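Local coordinates for SusD superfamily protein (Bacteroides thetaiotaomicron, PDB 3MCX) that is of unknown function but, as a SusD-family protein of the outer membrane, probably binds glycans at the cell surface for import, and carries zinc in the crystal, at residues N282-V286 against K314-I318; P277-N282 against Y334-F338; A327-V333 against G435-L439. All blocks are in the same frame, centred on the assembly; numbering follows the deposited sequence. Where two conformers were deposited one is given.

Following the chain from the N terminus, helix 276-279 runs out into residues 280-286, which meet two later pieces of chain. Contact 1 closes the loop between 282-286 and 314-318, and it is nested inside the longer loop that contact 2 closes by bringing 334-338 back to 277-282; Asn282 serves both. The antiparallel pair 313-314 and 334-335 links them, Lys314 in contact 1 and Tyr334 and Leu335 in contact 2. The excursion joining these strands carries residues 327-333, which contact 3 ties to 435-439, far along the chain. Contacts 2 and 3 therefore cross, whereas 1 and 3 follow in series and share one zinc ion, bound by Glu315, Glu319 and His330.

Contact 1 of 3, residues N282-V286 against K314-I318; sequences NEATV and KESVI. With ZN (zinc ion), chain D.
Asn282 lays its carboxamide against the backbone of 315-317 and uses both ends of it. Its OD1 accepts a nearly straight bond from Val317 N at 2.9 Å (168°), while ND2 gives a hydrogen to Glu315 O at 3.0 Å; that oxygen lies close to the amide plane, although the nitrogen sits above the plane of the Glu315 carbonyl. CG stands anti to the backbone N (chi1 -170°), which carries the amide across to the other loop. Water 1 sits within hydrogen-bonding distance of Asn282 OD1, Glu283 O and Ser316 OG, and the Ser316 hydroxyl itself donates from OG to Ile318 O at 2.8 Å. Replacing Asn282 with an alanine removes the amide, and would probably leave Val317 N and Glu315 O without their mates and let residues 315-317 shift. Close packing continues at Glu283 O, which Val317 CG2 touches and Ile318 CD1 approaches to 3.3 Å.

The outer side is looser and nearer to solvent. Ala284 and Thr285 are exposed there, Thr285 barely taking part, and Val286 CG2 meets Ile318 CD1 at 3.8 Å, the two side chains crossing at about a right angle. The Glu283 carboxylate is bonded instead by the backbone N of Asp287, Trp288 and Asn289. Glu315 OE2 binds the zinc ion with Glu319 and His330. The contact joins the loop after helix 276-279 to the one leaving strand 313-314, with Tyr334 of strand 334-335 packing on Asn282.

Contact 2 of 3, residues P277-N282 against Y334-F338; sequences PMVYAN and YLAKF
Tyr334 has CG anti to its carbonyl carbon (chi1 -67°), and this sets the phenol ring flat against the Asn282 amide; in Leu335, the next residue, CG stands anti to the backbone N and, with chi2 at 63°, CD2 lies over the ring of Tyr280. The first pair is an amide-aromatic stack: the two planes are only 11° apart, Asn282 CG lies 3.6 Å from Tyr334 CG, and OD1 sits over the centre of the ring. Because the amide is also hydrogen-bonded to Val317 and Glu315, its rotation is fixed while the ring packs on its flat side. The carbonyl oxygens of Tyr280 and Ala281 come to the edge of the same ring.

In the second pair, Leu335 CD2 makes a CH-pi contact with one face of Tyr280, 4.2 Å from the ring centroid, the two side chains running alongside one another in the same direction. Phe338 completes the patch. Its ring presents an edge to Tyr280 CD2, and its CB packs on Pro277 CG at 3.8 Å; Lys337 CB covers one face of the ring, and Trp46 from helix 44-51 meets Phe338 edge-to-face.

No direct hydrogen bond crosses between the segments, and waters do the joining. Water 2 donates to Pro277 O and Phe338 O. Two more waters meet at Tyr280 O: water 3 donates at 2.8 Å and also to Leu335 O, while water 4 donates there and accepts from Leu335 N at 3.0 Å. What results is a mostly buried seam of aromatic and aliphatic contacts plus an amide stack, with water-bridged backbones, where helix 276-279 and the loop that follows it pack on strand 334-335, paired antiparallel with 313-314, within the SusD-family fold.

Contact 3 of 3, residues A327-V333 against G435-L439; sequences AAMHEKV and GSWHL. With ZN (zinc ion), chain D.
The zinc-binding loop between strands 313-314 and 334-335 is packed here against Trp437, which projects from the turn after strand 431-432. Ala328 CB sits over the five-membered ring of the indole in a CH-pi contact, 3.7 Å from that ring's centroid and 10° off its normal. Trp437 has CG between its backbone N and carbonyl carbon (chi1 56°), a setting that turns the indole toward residues 327-333. Val333 CG1 approaches closest, 3.5 Å from Trp437 CZ2, and Glu331 CG comes to 3.7 Å from Trp437 CH2, where the Glu331 and Trp437 side chains cross at about a right angle. At the six-membered ring, Ala327 O lies 3.7 Å from Trp437 CE3, and Ala327 CB also brushes Ser436 OG.

Each side contains a type I beta turn, Ala328 to Glu331 and Gly435 to His438, the first closed by Glu331 N bonding to Ala328 O at 2.9 Å. His330, on that turn, makes no contact with Trp437 and binds the zinc ion through ND1 at 2.0 Å, with Glu315 and Glu319 completing the protein ligands. Trp437 NE1 donates to Leu293 O, which gives the buried indole nitrogen a partner, and Leu298 of helix 295-301 touches both Val333 and Trp437. His438 bonds Tyr72 and Asp296.

Contact 1 of 3, residues N282-V286 against K314-I318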
loop_
_atom_site.group_PDB
_atom_site.type_symbol
_atom_site.label_atom_id
_atom_site.label_comp_id
_atom_site.label_asym_id
_atom_site.label_seq_id
_atom_site.Cartn_x
_atom_site.Cartn_y
_atom_site.Cartn_z
ATOM N N ASN A 282 18.240 9.784 -0.271
ATOM C CA ASN A 282 19.547 9.887 -0.921
ATOM C C ASN A 282 20.291 10.963 -0.159
ATOM O O ASN A 282 20.218 12.159 -0.467
ATOM C CB ASN A 282 19.312 10.201 -2.391
ATOM C CG ASN A 282 20.533 10.099 -3.247
ATOM O OD1 ASN A 282 21.659 9.896 -2.769
ATOM N ND2 ASN A 282 20.313 10.226 -4.578
ATOM N N GLU A 283 20.999 10.516 0.880
ATOM C CA GLU A 283 21.475 11.411 1.938
ATOM C C GLU A 283 22.907 11.865 1.704
ATOM O O GLU A 283 23.716 11.143 1.106
ATOM C CB GLU A 283 21.414 10.673 3.291
ATOM C CG GLU A 283 20.049 10.141 3.680
ATOM C CD GLU A 283 20.129 9.093 4.756
ATOM O OE1 GLU A 283 20.605 7.978 4.467
ATOM O OE2 GLU A 283 19.684 9.393 5.904
ATOM N N ALA A 284 23.263 13.059 2.183
ATOM C CA ALA A 284 24.617 13.550 2.057
ATOM C C ALA A 284 25.606 12.764 2.920
ATOM O O ALA A 284 26.789 12.719 2.632
ATOM C CB ALA A 284 24.673 15.049 2.398
ATOM N N THR A 285 25.094 12.174 4.004
ATOM C CA THR A 285 25.847 11.212 4.823
ATOM C C THR A 285 24.881 10.052 5.050
ATOM O O THR A 285 23.732 10.261 5.463
ATOM C CB THR A 285 26.286 11.825 6.183
ATOM O OG1 THR A 285 27.175 12.916 5.959
ATOM C CG2 THR A 285 27.012 10.785 7.069
ATOM N N VAL A 286 25.306 8.823 4.750
ATOM C CA VAL A 286 24.423 7.658 4.884
ATOM C C VAL A 286 23.955 7.569 6.330
ATOM O O VAL A 286 24.791 7.649 7.250
ATOM C CB VAL A 286 25.144 6.362 4.501
ATOM C CG1 VAL A 286 24.279 5.119 4.782
ATOM C CG2 VAL A 286 25.563 6.372 3.013
ATOM N N LYS A 314 17.736 7.958 -9.409
ATOM C CA LYS A 314 18.837 8.867 -9.175
ATOM C C LYS A 314 20.061 8.096 -8.654
ATOM O O LYS A 314 19.919 7.190 -7.846
ATOM C CB LYS A 314 18.410 9.879 -8.105
ATOM C CG LYS A 314 17.120 10.615 -8.409
ATOM C CD LYS A 314 17.278 11.444 -9.672
ATOM C CE LYS A 314 16.044 12.281 -9.977
ATOM N NZ LYS A 314 16.105 12.898 -11.355
ATOM N N GLU A 315 21.249 8.530 -9.044
ATOM C CA GLU A 315 22.465 8.005 -8.512
ATOM C C GLU A 315 22.674 8.623 -7.106
ATOM O O GLU A 315 22.160 9.688 -6.820
ATOM C CB GLU A 315 23.567 8.474 -9.430
ATOM C CG GLU A 315 24.814 7.843 -9.183
ATOM C CD GLU A 315 26.038 8.406 -9.924
ATOM O OE1 GLU A 315 26.029 9.193 -10.959
ATOM O OE2 GLU A 315 27.077 7.953 -9.406
ATOM N N SER A 316 23.430 7.944 -6.256
ATOM C CA SER A 316 23.839 8.489 -4.960
ATOM C C SER A 316 24.444 9.884 -5.078
ATOM O O SER A 316 25.340 10.140 -5.880
ATOM C CB SER A 316 24.896 7.575 -4.339
ATOM O OG SER A 316 25.420 8.106 -3.130
ATOM N N VAL A 317 23.971 10.785 -4.218
ATOM C CA VAL A 317 24.546 12.121 -4.161
ATOM C C VAL A 317 25.965 12.094 -3.549
ATOM O O VAL A 317 26.760 13.016 -3.737
ATOM C CB VAL A 317 23.648 13.158 -3.403
ATOM C CG1 VAL A 317 22.288 13.321 -4.083
ATOM C CG2 VAL A 317 23.467 12.760 -1.929
ATOM N N ILE A 318 26.282 11.029 -2.810
ATOM C CA ILE A 318 27.662 10.770 -2.405
ATOM C C ILE A 318 28.392 10.014 -3.540
ATOM O O ILE A 318 28.083 8.855 -3.806
ATOM C CB ILE A 318 27.748 9.897 -1.138
ATOM C CG1 ILE A 318 26.983 10.558 0.029
ATOM C CG2 ILE A 318 29.178 9.580 -0.781
ATOM C CD1 ILE A 318 26.666 9.565 1.197
HETATM ZN ZN ZN D . 28.940 8.294 -9.871
HETATM O O HOH W 1 23.580 9.211 -0.857
#

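Contact 2 of 3, residues P277-N282 against Y334-F338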
loop_
_atom_site.group_PDB
_atom_site.type_symbol
_atom_site.label_atom_id
_atom_site.label_comp_id
_atom_site.label_asym_id
_atom_site.label_seq_id
_atom_site.Cartn_x
_atom_site.Cartn_y
_atom_site.Cartn_z
ATOM N N PRO A 277 9.853 7.777 3.372
ATOM C CA PRO A 277 10.611 8.747 2.593
ATOM C C PRO A 277 12.077 8.867 3.051
ATOM O O PRO A 277 12.980 8.945 2.209
ATOM C CB PRO A 277 9.803 10.034 2.748
ATOM C CG PRO A 277 8.395 9.523 2.842
ATOM C CD PRO A 277 8.528 8.299 3.760
HETATM N N MSE A 278 12.339 8.848 4.357
HETATM C CA MSE A 278 13.700 8.880 4.854
HETATM C C MSE A 278 14.416 7.555 4.600
HETATM O O MSE A 278 15.623 7.535 4.363
HETATM C CB MSE A 278 13.752 9.258 6.339
HETATM C CG MSE A 278 13.569 10.735 6.564
HETATM SE SE MSE A 278 14.765 11.922 5.608
HETATM C CE MSE A 278 16.415 11.152 6.161
ATOM N N VAL A 279 13.671 6.459 4.643
ATOM C CA VAL A 279 14.296 5.159 4.394
ATOM C C VAL A 279 14.666 4.990 2.909
ATOM O O VAL A 279 15.604 4.263 2.593
ATOM C CB VAL A 279 13.444 4.016 5.002
ATOM C CG1 VAL A 279 14.095 2.604 4.775
ATOM C CG2 VAL A 279 13.234 4.305 6.500
ATOM N N TYR A 280 14.005 5.733 2.031
ATOM C CA TYR A 280 14.404 5.811 0.613
ATOM C C TYR A 280 15.432 6.913 0.345
ATOM O O TYR A 280 15.916 7.035 -0.779
ATOM C CB TYR A 280 13.158 6.143 -0.260
ATOM C CG TYR A 280 12.282 4.971 -0.638
ATOM C CD1 TYR A 280 12.720 4.025 -1.565
ATOM C CD2 TYR A 280 10.996 4.828 -0.105
ATOM C CE1 TYR A 280 11.928 2.940 -1.942
ATOM C CE2 TYR A 280 10.201 3.741 -0.468
ATOM C CZ TYR A 280 10.675 2.805 -1.370
ATOM O OH TYR A 280 9.888 1.722 -1.685
ATOM N N ALA A 281 15.761 7.757 1.334
ATOM C CA ALA A 281 16.449 9.007 1.060
ATOM C C ALA A 281 17.850 8.805 0.519
ATOM O O ALA A 281 18.526 7.813 0.817
ATOM C CB ALA A 281 16.513 9.863 2.344
ATOM N N ASN A 282 18.240 9.784 -0.271
ATOM C CA ASN A 282 19.547 9.887 -0.921
ATOM C C ASN A 282 20.291 10.963 -0.159
ATOM O O ASN A 282 20.218 12.159 -0.467
ATOM C CB ASN A 282 19.312 10.201 -2.391
ATOM C CG ASN A 282 20.533 10.099 -3.247
ATOM O OD1 ASN A 282 21.659 9.896 -2.769
ATOM N ND2 ASN A 282 20.313 10.226 -4.578
ATOM N N TYR A 334 18.440 5.155 -6.387
ATOM C CA TYR A 334 17.642 5.883 -5.399
ATOM C C TYR A 334 16.322 6.307 -6.035
ATOM O O TYR A 334 16.328 6.873 -7.133
ATOM C CB TYR A 334 18.415 7.103 -4.868
ATOM C CG TYR A 334 19.615 6.678 -4.049
ATOM C CD1 TYR A 334 20.763 6.314 -4.652
ATOM C CD2 TYR A 334 19.568 6.605 -2.646
ATOM C CE1 TYR A 334 21.859 5.875 -3.943
ATOM C CE2 TYR A 334 20.675 6.160 -1.915
ATOM C CZ TYR A 334 21.825 5.844 -2.563
ATOM O OH TYR A 334 22.963 5.431 -1.879
ATOM N N LEU A 335 15.211 5.955 -5.397
ATOM C CA LEU A 335 13.882 6.305 -5.875
ATOM C C LEU A 335 13.529 7.688 -5.366
ATOM O O LEU A 335 13.585 7.903 -4.146
ATOM C CB LEU A 335 12.874 5.269 -5.358
ATOM C CG LEU A 335 11.431 5.475 -5.820
ATOM C CD1 LEU A 335 11.341 5.353 -7.323
ATOM C CD2 LEU A 335 10.454 4.535 -5.079
ATOM N N ALA A 336 13.127 8.598 -6.243
ATOM C CA ALA A 336 12.904 10.012 -5.879
ATOM C C ALA A 336 11.407 10.392 -5.824
ATOM O O ALA A 336 11.062 11.544 -6.017
ATOM C CB ALA A 336 13.664 10.933 -6.839
ATOM N N LYS A 337 10.526 9.435 -5.584
ATOM C CA LYS A 337 9.097 9.709 -5.514
ATOM C C LYS A 337 8.662 10.551 -4.308
ATOM O O LYS A 337 7.634 11.182 -4.382
ATOM C CB LYS A 337 8.269 8.426 -5.509
ATOM C CG LYS A 337 8.037 7.869 -6.857
ATOM C CD LYS A 337 6.996 6.758 -6.820
ATOM C CE LYS A 337 6.741 6.334 -8.239
ATOM N NZ LYS A 337 5.885 5.154 -8.363
ATOM N N PHE A 338 9.420 10.535 -3.208
ATOM C CA PHE A 338 8.967 11.170 -1.961
ATOM C C PHE A 338 10.016 12.150 -1.434
ATOM O O PHE A 338 10.566 11.989 -0.337
ATOM C CB PHE A 338 8.645 10.075 -0.929
ATOM C CG PHE A 338 7.841 8.944 -1.500
ATOM C CD1 PHE A 338 6.598 9.187 -2.065
ATOM C CD2 PHE A 338 8.368 7.640 -1.568
ATOM C CE1 PHE A 338 5.848 8.128 -2.648
ATOM C CE2 PHE A 338 7.619 6.583 -2.153
ATOM C CZ PHE A 338 6.357 6.849 -2.696
HETATM O O HOH W 2 12.592 10.112 -0.164
HETATM O O HOH W 3 15.847 8.917 -2.862
HETATM O O HOH W 4 15.934 4.982 -2.693
#

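Contact 3 of 3, residues A327-V333 against G435-L439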
loop_
_atom_site.group_PDB
_atom_site.type_symbol
_atom_site.label_atom_id
_atom_site.label_comp_id
_atom_site.label_asym_id
_atom_site.label_seq_id
_atom_site.Cartn_x
_atom_site.Cartn_y
_atom_site.Cartn_z
ATOM N N ALA A 327 28.459 -3.309 -6.904
ATOM C CA ALA A 327 27.878 -3.281 -8.255
ATOM C C ALA A 327 26.855 -2.156 -8.477
ATOM O O ALA A 327 26.581 -1.764 -9.628
ATOM C CB ALA A 327 27.236 -4.658 -8.602
ATOM N N ALA A 328 26.326 -1.585 -7.394
ATOM C CA ALA A 328 25.350 -0.492 -7.468
ATOM C C ALA A 328 25.981 0.902 -7.337
ATOM O O ALA A 328 25.247 1.873 -7.456
ATOM C CB ALA A 328 24.294 -0.646 -6.356
HETATM N N MSE A 329 27.282 0.968 -7.076
HETATM C CA MSE A 329 27.954 2.231 -6.661
HETATM C C MSE A 329 27.501 3.456 -7.455
HETATM O O MSE A 329 27.110 4.521 -6.829
HETATM C CB MSE A 329 29.461 2.089 -6.736
HETATM C CG MSE A 329 30.216 3.339 -6.276
HETATM SE SE MSE A 329 32.115 3.169 -6.238
HETATM C CE MSE A 329 32.277 2.458 -4.479
ATOM N N HIS A 330 27.537 3.360 -8.788
ATOM C CA HIS A 330 27.196 4.498 -9.673
ATOM C C HIS A 330 25.835 4.253 -10.419
ATOM O O HIS A 330 25.511 5.003 -11.368
ATOM C CB HIS A 330 28.352 4.883 -10.595
ATOM C CG HIS A 330 29.571 5.301 -9.838
ATOM N ND1 HIS A 330 29.784 6.593 -9.365
ATOM C CD2 HIS A 330 30.648 4.574 -9.462
ATOM C CE1 HIS A 330 30.933 6.613 -8.709
ATOM N NE2 HIS A 330 31.483 5.414 -8.774
ATOM N N GLU A 331 25.060 3.282 -9.985
ATOM C CA GLU A 331 23.793 3.055 -10.613
ATOM C C GLU A 331 22.680 3.947 -10.059
ATOM O O GLU A 331 22.771 4.455 -8.945
ATOM C CB GLU A 331 23.436 1.565 -10.477
ATOM C CG GLU A 331 24.442 0.631 -11.113
ATOM C CD GLU A 331 24.546 0.842 -12.584
ATOM O OE1 GLU A 331 23.475 0.902 -13.237
ATOM O OE2 GLU A 331 25.698 1.010 -13.023
ATOM N N LYS A 332 21.631 4.155 -10.831
ATOM C CA LYS A 332 20.544 5.031 -10.436
ATOM C C LYS A 332 19.547 4.312 -9.525
ATOM O O LYS A 332 18.380 4.107 -9.874
ATOM C CB LYS A 332 19.893 5.631 -11.676
ATOM C CG LYS A 332 20.813 6.502 -12.449
ATOM C CD LYS A 332 20.115 7.154 -13.650
ATOM C CE LYS A 332 21.083 8.023 -14.454
ATOM N NZ LYS A 332 20.274 8.842 -15.430
ATOM N N VAL A 333 20.025 3.950 -8.330
ATOM C CA VAL A 333 19.265 3.083 -7.445
ATOM C C VAL A 333 18.471 3.819 -6.366
ATOM O O VAL A 333 17.812 3.177 -5.572
ATOM C CB VAL A 333 20.192 2.041 -6.778
ATOM C CG1 VAL A 333 20.860 1.172 -7.867
ATOM C CG2 VAL A 333 21.247 2.700 -5.819
ATOM N N GLY A 435 18.665 -9.588 -9.786
ATOM C CA GLY A 435 19.599 -8.499 -9.974
ATOM C C GLY A 435 20.899 -8.677 -9.227
ATOM O O GLY A 435 20.931 -9.231 -8.127
ATOM N N SER A 436 21.985 -8.174 -9.805
ATOM C CA SER A 436 23.330 -8.466 -9.323
ATOM C C SER A 436 23.711 -7.816 -7.993
ATOM O O SER A 436 24.735 -8.225 -7.413
ATOM C CB SER A 436 24.387 -8.125 -10.385
ATOM O OG SER A 436 24.477 -6.739 -10.563
ATOM N N TRP A 437 22.958 -6.819 -7.531
ATOM C CA TRP A 437 23.233 -6.250 -6.219
ATOM C C TRP A 437 22.242 -6.591 -5.135
ATOM O O TRP A 437 22.294 -6.015 -4.058
ATOM C CB TRP A 437 23.537 -4.752 -6.276
ATOM C CG TRP A 437 22.496 -3.839 -6.920
ATOM C CD1 TRP A 437 21.442 -3.252 -6.322
ATOM C CD2 TRP A 437 22.494 -3.372 -8.282
ATOM N NE1 TRP A 437 20.760 -2.461 -7.210
ATOM C CE2 TRP A 437 21.373 -2.534 -8.428
ATOM C CE3 TRP A 437 23.336 -3.579 -9.386
ATOM C CZ2 TRP A 437 21.084 -1.878 -9.622
ATOM C CZ3 TRP A 437 23.039 -2.941 -10.585
ATOM C CH2 TRP A 437 21.923 -2.104 -10.691
ATOM N N HIS A 438 21.364 -7.565 -5.361
ATOM C CA HIS A 438 20.631 -8.107 -4.250
ATOM C C HIS A 438 21.604 -8.590 -3.199
ATOM O O HIS A 438 22.731 -9.052 -3.482
ATOM C CB HIS A 438 19.704 -9.220 -4.713
ATOM C CG HIS A 438 18.427 -8.705 -5.298
ATOM N ND1 HIS A 438 17.412 -8.163 -4.529
ATOM C CD2 HIS A 438 18.002 -8.642 -6.587
ATOM C CE1 HIS A 438 16.421 -7.774 -5.320
ATOM N NE2 HIS A 438 16.749 -8.077 -6.577
ATOM N N LEU A 439 21.143 -8.524 -1.954
ATOM C CA LEU A 439 22.042 -8.833 -0.861
ATOM C C LEU A 439 22.363 -10.318 -0.780
ATOM O O LEU A 439 21.508 -11.160 -1.064
ATOM C CB LEU A 439 21.470 -8.386 0.470
ATOM C CG LEU A 439 21.166 -6.915 0.543
ATOM C CD1 LEU A 439 20.783 -6.501 2.012
ATOM C CD2 LEU A 439 22.274 -6.038 -0.018
HETATM ZN ZN ZN D . 28.940 8.294 -9.871
#